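Local coordinates for protein peptidoglycan glycosyltransferase (Eggerthella lenta, PDB 4MNR) that is a penicillin-binding protein with a transpeptidase-family domain of the beta-lactamase-like fold, at residues A[110-115]-A[339-344]; A[136-141]-A[422-427]. All coordinates share one frame; numbering follows the deposited sequence. Where two conformers were deposited one is given.

Contact 1. Residues A[110-115]-A[339-344]; sequences TLTLNS and QPYLVD
Leu111 and Val343 form the one antiparallel bridge of this buried contact, made where the chain leaves strand 108-111 and, far along the sequence, enters strand 343-347. They are a non-hydrogen-bonded pair, with CA atoms 4.3 Å apart. Two backbone bonds flank it: Asp344 N to Thr110 O (2.8 Å) and Thr112 N to Leu342 O (2.8 Å). Leu342 O also receives a CA-H...O contact from Leu111 CA at 3.1 Å. Beyond the pair the chains separate and side chains take over. OG1 of Thr112 lies between the backbone N and the carbonyl carbon (chi1 49°) and bonds to the backbone O of Ile142; this puts CG2 anti to the carbonyl carbon, where the methyl approaches the Tyr341 ring obliquely, 3.5 Å from CE2. Leu342, its CG anti to the backbone N (chi1 -156°), brings CD1 within 3.8 Å of Leu113 CD2, and both leucines also touch Ile142. On the neighbouring patch Leu111 CD2 lies 4.0 Å from Val343 CG2, and Leu111 and Leu342 share Val62 of helix 60-63. The motif is an antiparallel bridge joining strands 108-111 and 343-347 within the mixed sheet that also holds strands 30-31, 37-43, 49-52 and 353-356.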
ATOM      1  N   THR A 110      12.651   7.139  17.278  1.00 13.70           N
ATOM      2  CA  THR A 110      11.403   7.855  17.004  1.00 12.05           C
ATOM      3  C   THR A 110      10.899   7.538  15.606  1.00 12.77           C
ATOM      4  O   THR A 110      11.608   7.750  14.620  1.00 12.72           O
ATOM      5  CB  THR A 110      11.583   9.388  17.140  1.00 14.64           C
ATOM      6  OG1 THR A 110      11.982   9.705  18.477  1.00 20.18           O
ATOM      7  CG2 THR A 110      10.272  10.114  16.833  1.00 14.83           C
ATOM      8  N   LEU A 111       9.681   7.012  15.527  1.00 10.17           N
ATOM      9  CA  LEU A 111       9.085   6.642  14.248  1.00 10.13           C
ATOM     10  C   LEU A 111       8.408   7.842  13.608  1.00 10.25           C
ATOM     11  O   LEU A 111       8.196   8.874  14.260  1.00 11.21           O
ATOM     12  CB  LEU A 111       8.049   5.532  14.437  1.00  9.84           C
ATOM     13  CG  LEU A 111       8.549   4.253  15.112  1.00 11.50           C
ATOM     14  CD1 LEU A 111       7.429   3.218  15.165  1.00 14.30           C
ATOM     15  CD2 LEU A 111       9.780   3.698  14.390  1.00 12.06           C
ATOM     16  N   THR A 112       8.058   7.683  12.332  1.00 10.10           N
ATOM     17  CA  THR A 112       7.313   8.699  11.591  1.00  9.26           C
ATOM     18  C   THR A 112       5.805   8.659  11.874  1.00 10.08           C
ATOM     19  O   THR A 112       5.077   9.587  11.504  1.00 10.29           O
ATOM     20  CB  THR A 112       7.497   8.515  10.073  1.00  7.42           C
ATOM     21  OG1 THR A 112       7.270   7.141   9.741  1.00  9.35           O
ATOM     22  CG2 THR A 112       8.924   8.893   9.645  1.00 10.70           C
ATOM     23  N   LEU A 113       5.341   7.586  12.516  1.00  9.67           N
ATOM     24  CA  LEU A 113       3.907   7.375  12.711  1.00  9.21           C
ATOM     25  C   LEU A 113       3.266   8.474  13.542  1.00  9.11           C
ATOM     26  O   LEU A 113       3.866   8.963  14.510  1.00 11.07           O
ATOM     27  CB  LEU A 113       3.661   6.050  13.425  1.00 10.86           C
ATOM     28  CG  LEU A 113       4.216   4.780  12.786  1.00 10.55           C
ATOM     29  CD1 LEU A 113       3.842   3.595  13.666  1.00 13.70           C
ATOM     30  CD2 LEU A 113       3.710   4.602  11.353  1.00 11.49           C
ATOM     31  N   ASN A 114       2.045   8.863  13.169  1.00  8.99           N
ATOM     32  CA  ASN A 114       1.228   9.714  14.024  1.00  9.41           C
ATOM     33  C   ASN A 114       0.203   8.836  14.737  1.00  8.40           C
ATOM     34  O   ASN A 114      -0.478   8.042  14.094  1.00  9.49           O
ATOM     35  CB  ASN A 114       0.522  10.799  13.210  1.00 11.15           C
ATOM     36  CG  ASN A 114      -0.468  11.603  14.060  1.00 14.51           C
ATOM     37  OD1 ASN A 114      -1.642  11.235  14.171  1.00 14.94           O
ATOM     38  ND2 ASN A 114       0.015  12.674  14.699  1.00 15.25           N
ATOM     39  N   SER A 115       0.111   8.936  16.059  1.00  9.93           N
ATOM     40  CA  SER A 115      -0.746   8.001  16.784  1.00 11.23           C
ATOM     41  C   SER A 115      -2.230   8.095  16.412  1.00 11.12           C
ATOM     42  O   SER A 115      -2.921   7.081  16.412  1.00 12.66           O
ATOM     43  CB  SER A 115      -0.553   8.134  18.300  1.00 13.00           C
ATOM     44  OG  SER A 115      -1.027   9.386  18.765  1.00 14.62           O
ATOM     45  N   GLN A 339      11.574   7.663  -1.287  1.00  8.48           N
ATOM     46  CA  GLN A 339      11.868   6.424  -0.561  1.00 10.84           C
ATOM     47  C   GLN A 339      11.000   6.351   0.705  1.00 10.34           C
ATOM     48  O   GLN A 339      11.048   7.251   1.536  1.00  9.10           O
ATOM     49  CB  GLN A 339      13.353   6.408  -0.187  1.00 11.27           C
ATOM     50  CG  GLN A 339      13.726   5.360   0.821  1.00 13.59           C
ATOM     51  CD  GLN A 339      13.567   3.955   0.265  1.00 13.58           C
ATOM     52  OE1 GLN A 339      13.983   3.673  -0.857  1.00 15.57           O
ATOM     53  NE2 GLN A 339      12.957   3.073   1.043  1.00 13.00           N
ATOM     54  N   PRO A 340      10.192   5.286   0.851  1.00  8.71           N
ATOM     55  CA  PRO A 340       9.379   5.183   2.074  1.00  8.57           C
ATOM     56  C   PRO A 340      10.274   5.019   3.297  1.00 10.48           C
ATOM     57  O   PRO A 340      11.261   4.291   3.225  1.00 11.11           O
ATOM     58  CB  PRO A 340       8.560   3.910   1.851  1.00 12.59           C
ATOM     59  CG  PRO A 340       9.297   3.152   0.772  1.00 19.52           C
ATOM     60  CD  PRO A 340       9.900   4.202  -0.105  1.00  9.73           C
ATOM     61  N   TYR A 341       9.949   5.692   4.393  1.00  9.59           N
ATOM     62  CA  TYR A 341      10.704   5.483   5.620  1.00 10.83           C
ATOM     63  C   TYR A 341       9.831   5.558   6.864  1.00 11.34           C
ATOM     64  O   TYR A 341       8.774   6.197   6.855  1.00 10.72           O
ATOM     65  CB  TYR A 341      11.892   6.442   5.728  1.00 10.96           C
ATOM     66  CG  TYR A 341      11.566   7.899   5.956  1.00 10.27           C
ATOM     67  CD1 TYR A 341      11.169   8.712   4.905  1.00  9.02           C
ATOM     68  CD2 TYR A 341      11.698   8.471   7.216  1.00 11.49           C
ATOM     69  CE1 TYR A 341      10.890  10.043   5.090  1.00 12.95           C
ATOM     70  CE2 TYR A 341      11.431   9.814   7.415  1.00 11.13           C
ATOM     71  CZ  TYR A 341      11.024  10.593   6.348  1.00 11.81           C
ATOM     72  OH  TYR A 341      10.759  11.927   6.533  1.00 13.90           O
ATOM     73  N   LEU A 342      10.308   4.909   7.921  1.00 11.45           N
ATOM     74  CA  LEU A 342       9.538   4.689   9.128  1.00 10.18           C
ATOM     75  C   LEU A 342      10.233   5.274  10.359  1.00 10.94           C
ATOM     76  O   LEU A 342       9.596   5.503  11.380  1.00 12.98           O
ATOM     77  CB  LEU A 342       9.367   3.177   9.296  1.00 17.20           C
ATOM     78  CG  LEU A 342       8.232   2.549  10.081  1.00 21.69           C
ATOM     79  CD1 LEU A 342       6.930   3.292   9.867  1.00 15.42           C
ATOM     80  CD2 LEU A 342       8.106   1.089   9.635  1.00 13.46           C
ATOM     81  N   VAL A 343      11.548   5.493  10.276  1.00 11.42           N
ATOM     82  CA  VAL A 343      12.294   6.042  11.416  1.00 12.27           C
ATOM     83  C   VAL A 343      12.711   7.472  11.159  1.00 12.96           C
ATOM     84  O   VAL A 343      13.441   7.738  10.206  1.00 12.11           O
ATOM     85  CB  VAL A 343      13.538   5.188  11.771  1.00 13.17           C
ATOM     86  CG1 VAL A 343      14.385   5.877  12.869  1.00 15.37           C
ATOM     87  CG2 VAL A 343      13.087   3.813  12.212  1.00 19.02           C
ATOM     88  N   ASP A 344      12.244   8.391  12.007  1.00 12.47           N
ATOM     89  CA  ASP A 344      12.546   9.808  11.833  1.00 13.22           C
ATOM     90  C   ASP A 344      13.896  10.151  12.423  1.00 14.73           C
ATOM     91  O   ASP A 344      14.657  10.957  11.871  1.00 17.85           O
ATOM     92  CB  ASP A 344      11.490  10.676  12.519  1.00 16.36           C
ATOM     93  CG  ASP A 344      11.847  12.158  12.484  1.00 21.15           C
ATOM     94  OD1 ASP A 344      11.636  12.794  11.430  1.00 24.72           O
ATOM     95  OD2 ASP A 344      12.328  12.687  13.506  1.00 22.69           O
TER

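Contact 2. Residues A[136-141]-A[422-427]; sequences DPDTGA and DPRVVV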
ATOM      1  N   ASP A 136       3.132  10.510   3.599  1.00  9.75           N
ATOM      2  CA  ASP A 136       3.291  11.893   3.147  1.00 10.30           C
ATOM      3  C   ASP A 136       3.989  11.818   1.797  1.00 11.36           C
ATOM      4  O   ASP A 136       5.141  11.406   1.718  1.00 10.66           O
ATOM      5  CB  ASP A 136       4.154  12.692   4.126  1.00 10.82           C
ATOM      6  CG  ASP A 136       4.364  14.143   3.682  1.00 16.51           C
ATOM      7  OD1 ASP A 136       4.076  14.487   2.506  1.00 15.60           O
ATOM      8  OD2 ASP A 136       4.829  14.961   4.507  1.00 20.02           O
ATOM      9  N   PRO A 137       3.296  12.217   0.722  1.00 10.12           N
ATOM     10  CA  PRO A 137       3.880  12.021  -0.610  1.00 11.15           C
ATOM     11  C   PRO A 137       5.092  12.906  -0.870  1.00 13.59           C
ATOM     12  O   PRO A 137       5.862  12.640  -1.784  1.00 16.00           O
ATOM     13  CB  PRO A 137       2.728  12.390  -1.563  1.00 11.47           C
ATOM     14  CG  PRO A 137       1.864  13.304  -0.754  1.00 11.47           C
ATOM     15  CD  PRO A 137       1.965  12.847   0.672  1.00 10.15           C
ATOM     16  N   ASP A 138       5.267  13.950  -0.071  0.57 12.98           N
ATOM     17  CA  ASP A 138       6.356  14.884  -0.315  0.57 14.40           C
ATOM     18  C   ASP A 138       7.682  14.409   0.286  0.57 12.54           C
ATOM     19  O   ASP A 138       8.753  14.866  -0.129  0.57 14.10           O
ATOM     20  CB  ASP A 138       5.989  16.282   0.193  0.57 19.44           C
ATOM     21  CG  ASP A 138       4.898  16.942  -0.643  0.57 30.38           C
ATOM     22  OD1 ASP A 138       4.991  16.904  -1.891  0.57 33.98           O
ATOM     23  OD2 ASP A 138       3.943  17.495  -0.053  0.57 34.86           O
ATOM     24  N   THR A 139       7.613  13.487   1.246  1.00 11.64           N
ATOM     25  CA  THR A 139       8.819  13.020   1.926  1.00 11.83           C
ATOM     26  C   THR A 139       9.042  11.523   1.875  1.00 10.55           C
ATOM     27  O   THR A 139      10.183  11.081   2.015  1.00 13.12           O
ATOM     28  CB  THR A 139       8.809  13.347   3.429  1.00 13.31           C
ATOM     29  OG1 THR A 139       7.680  12.712   4.035  1.00 12.52           O
ATOM     30  CG2 THR A 139       8.752  14.848   3.678  1.00 15.60           C
ATOM     31  N   GLY A 140       7.965  10.755   1.707  1.00 10.61           N
ATOM     32  CA  GLY A 140       8.016   9.309   1.840  1.00 10.75           C
ATOM     33  C   GLY A 140       7.780   8.837   3.271  1.00 11.63           C
ATOM     34  O   GLY A 140       7.841   7.638   3.557  1.00 10.29           O
ATOM     35  N   ALA A 141       7.544   9.772   4.193  1.00 10.63           N
ATOM     36  CA  ALA A 141       7.312   9.375   5.587  1.00 11.39           C
ATOM     37  C   ALA A 141       6.021   8.584   5.729  1.00  9.01           C
ATOM     38  O   ALA A 141       4.989   8.955   5.177  1.00 10.17           O
ATOM     39  CB  ALA A 141       7.283  10.592   6.508  1.00 10.78           C
ATOM     40  N   ASP A 422      -2.819  19.577  -4.668  1.00 19.97           N
ATOM     41  CA  ASP A 422      -1.453  19.505  -4.150  1.00 19.47           C
ATOM     42  C   ASP A 422      -1.482  18.658  -2.882  1.00 16.47           C
ATOM     43  O   ASP A 422      -1.544  19.184  -1.765  1.00 17.03           O
ATOM     44  CB  ASP A 422      -0.925  20.916  -3.847  1.00 26.97           C
ATOM     45  CG  ASP A 422       0.493  20.915  -3.294  1.00 37.09           C
ATOM     46  OD1 ASP A 422       0.884  21.938  -2.691  1.00 38.59           O
ATOM     47  OD2 ASP A 422       1.216  19.904  -3.450  1.00 31.47           O
ATOM     48  N   PRO A 423      -1.470  17.329  -3.042  1.00 15.23           N
ATOM     49  CA  PRO A 423      -1.786  16.465  -1.900  1.00 12.78           C
ATOM     50  C   PRO A 423      -0.804  16.511  -0.740  1.00 12.85           C
ATOM     51  O   PRO A 423       0.403  16.672  -0.948  1.00 16.10           O
ATOM     52  CB  PRO A 423      -1.807  15.059  -2.519  1.00 14.72           C
ATOM     53  CG  PRO A 423      -2.152  15.313  -3.963  1.00 14.63           C
ATOM     54  CD  PRO A 423      -1.457  16.588  -4.318  1.00 14.58           C
ATOM     55  N   ARG A 424      -1.341  16.377   0.471  1.00 12.92           N
ATOM     56  CA  ARG A 424      -0.548  16.338   1.691  1.00 14.86           C
ATOM     57  C   ARG A 424      -0.567  14.954   2.311  1.00 11.17           C
ATOM     58  O   ARG A 424       0.181  14.675   3.259  1.00 16.09           O
ATOM     59  CB  ARG A 424      -1.097  17.345   2.706  1.00 16.23           C
ATOM     60  CG  ARG A 424      -1.021  18.797   2.258  1.00 23.73           C
ATOM     61  CD  ARG A 424       0.418  19.255   2.205  1.00 30.68           C
ATOM     62  NE  ARG A 424       0.529  20.628   1.723  1.00 44.30           N
ATOM     63  CZ  ARG A 424       0.883  20.955   0.485  1.00 50.34           C
ATOM     64  NH1 ARG A 424       1.170  20.003  -0.395  1.00 53.21           N
ATOM     65  NH2 ARG A 424       0.959  22.233   0.130  1.00 54.32           N
ATOM     66  N   VAL A 425      -1.421  14.076   1.781  1.00 10.11           N
ATOM     67  CA  VAL A 425      -1.548  12.726   2.309  1.00 10.37           C
ATOM     68  C   VAL A 425      -1.996  11.773   1.210  1.00 10.53           C
ATOM     69  O   VAL A 425      -2.769  12.157   0.336  1.00  9.68           O
ATOM     70  CB  VAL A 425      -2.543  12.669   3.499  1.00 15.56           C
ATOM     71  CG1 VAL A 425      -3.927  13.113   3.084  1.00 18.83           C
ATOM     72  CG2 VAL A 425      -2.602  11.281   4.076  1.00 17.43           C
ATOM     73  N   VAL A 426      -1.466  10.552   1.240  1.00  7.88           N
ATOM     74  CA  VAL A 426      -1.894   9.464   0.370  1.00  7.55           C
ATOM     75  C   VAL A 426      -2.300   8.286   1.248  1.00  9.14           C
ATOM     76  O   VAL A 426      -1.630   7.984   2.230  1.00  9.67           O
ATOM     77  CB  VAL A 426      -0.750   9.039  -0.613  1.00  8.84           C
ATOM     78  CG1 VAL A 426      -1.049   7.687  -1.297  1.00 10.46           C
ATOM     79  CG2 VAL A 426      -0.532  10.122  -1.650  1.00 12.81           C
ATOM     80  N   VAL A 427      -3.415   7.638   0.929  0.60  8.40           N
ATOM     81  CA  VAL A 427      -3.829   6.439   1.667  0.60  9.35           C
ATOM     82  C   VAL A 427      -4.053   5.253   0.720  0.60  9.29           C
ATOM     83  O   VAL A 427      -4.673   5.412  -0.331  0.60  9.71           O
ATOM     84  CB  VAL A 427      -5.127   6.676   2.479  0.60  9.00           C
ATOM     85  CG1 VAL A 427      -5.495   5.419   3.267  0.60  7.99           C
ATOM     86  CG2 VAL A 427      -4.971   7.853   3.434  0.60 10.82           C
TER
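Segment 136-141 is the tight turn between strands 130-135 and 142-148, and it comes up against the start of strand 425-431, with Asp136 CA and Val425 CA 5.0 Å apart. No hydrogen bond crosses between the segments. The turn is closed internally: Asp136 N binds Ala141 O, and Asp136 O accepts from both Thr139 N and Gly140 N. Asp136 OD1 takes Asp138 N at 2.9 Å, an Asx turn in which the donor stands 43° above the carboxylate plane; Thr139 OG1 accepts from Ala141 N in an ST turn. In the other segment, Arg424 and Val425 both face Ala418, forming a classic beta bulge.

Across the contact, the Pro137 ring packs against two backbone carbonyls, its CD 3.6 Å from Arg424 O and its CG 3.7 Å from Pro423 O. The apolar part is CB, which meets Val426 CG2 at 4.0 Å. Ala332 of helix 321-332 touches Pro137, Pro423 and Val426, also lining this patch.

Toward the more exposed side, the Arg424 chain bends at chi2 (-69°) and turns its guanidinium back to Asp422, where NH2 to OD1 is a 2.8 Å salt bridge. Asp138 OD2 lies 3.8 Å from Arg424 NH1, a long and doubtful salt bridge, since Asp138 has a second conformer. The chemistry thus implies a join made by proline packing against carbonyls and Val426. Its firm charge pairing is Arg424 with Asp422, inside one segment, and Asp138 adds at most a long-range attraction.

Contact 1 and contact 2 have centres 13 Å apart and touch directly through Tyr341, whose N is 3.0 Å from Gly140 O, a probable hydrogen bond. The same tyrosine brings CE1 to 3.3 Å from Thr139 O and 3.5 Å from Ala141 N. Thr112 CG2 also reaches Ala141 CB at 3.9 Å. Along the chain the segments alternate, so the two contacts interlock in sequence. Contact 1 joins strands 108-111 and 343-347 of the mixed sheet, whereas contact 2 sets a turn against strand 425-431 of the antiparallel sheet. The loop between strands 130-135 and 142-148 meets the residues leading into strand 343-347, so the two sheets are bridged through loops there.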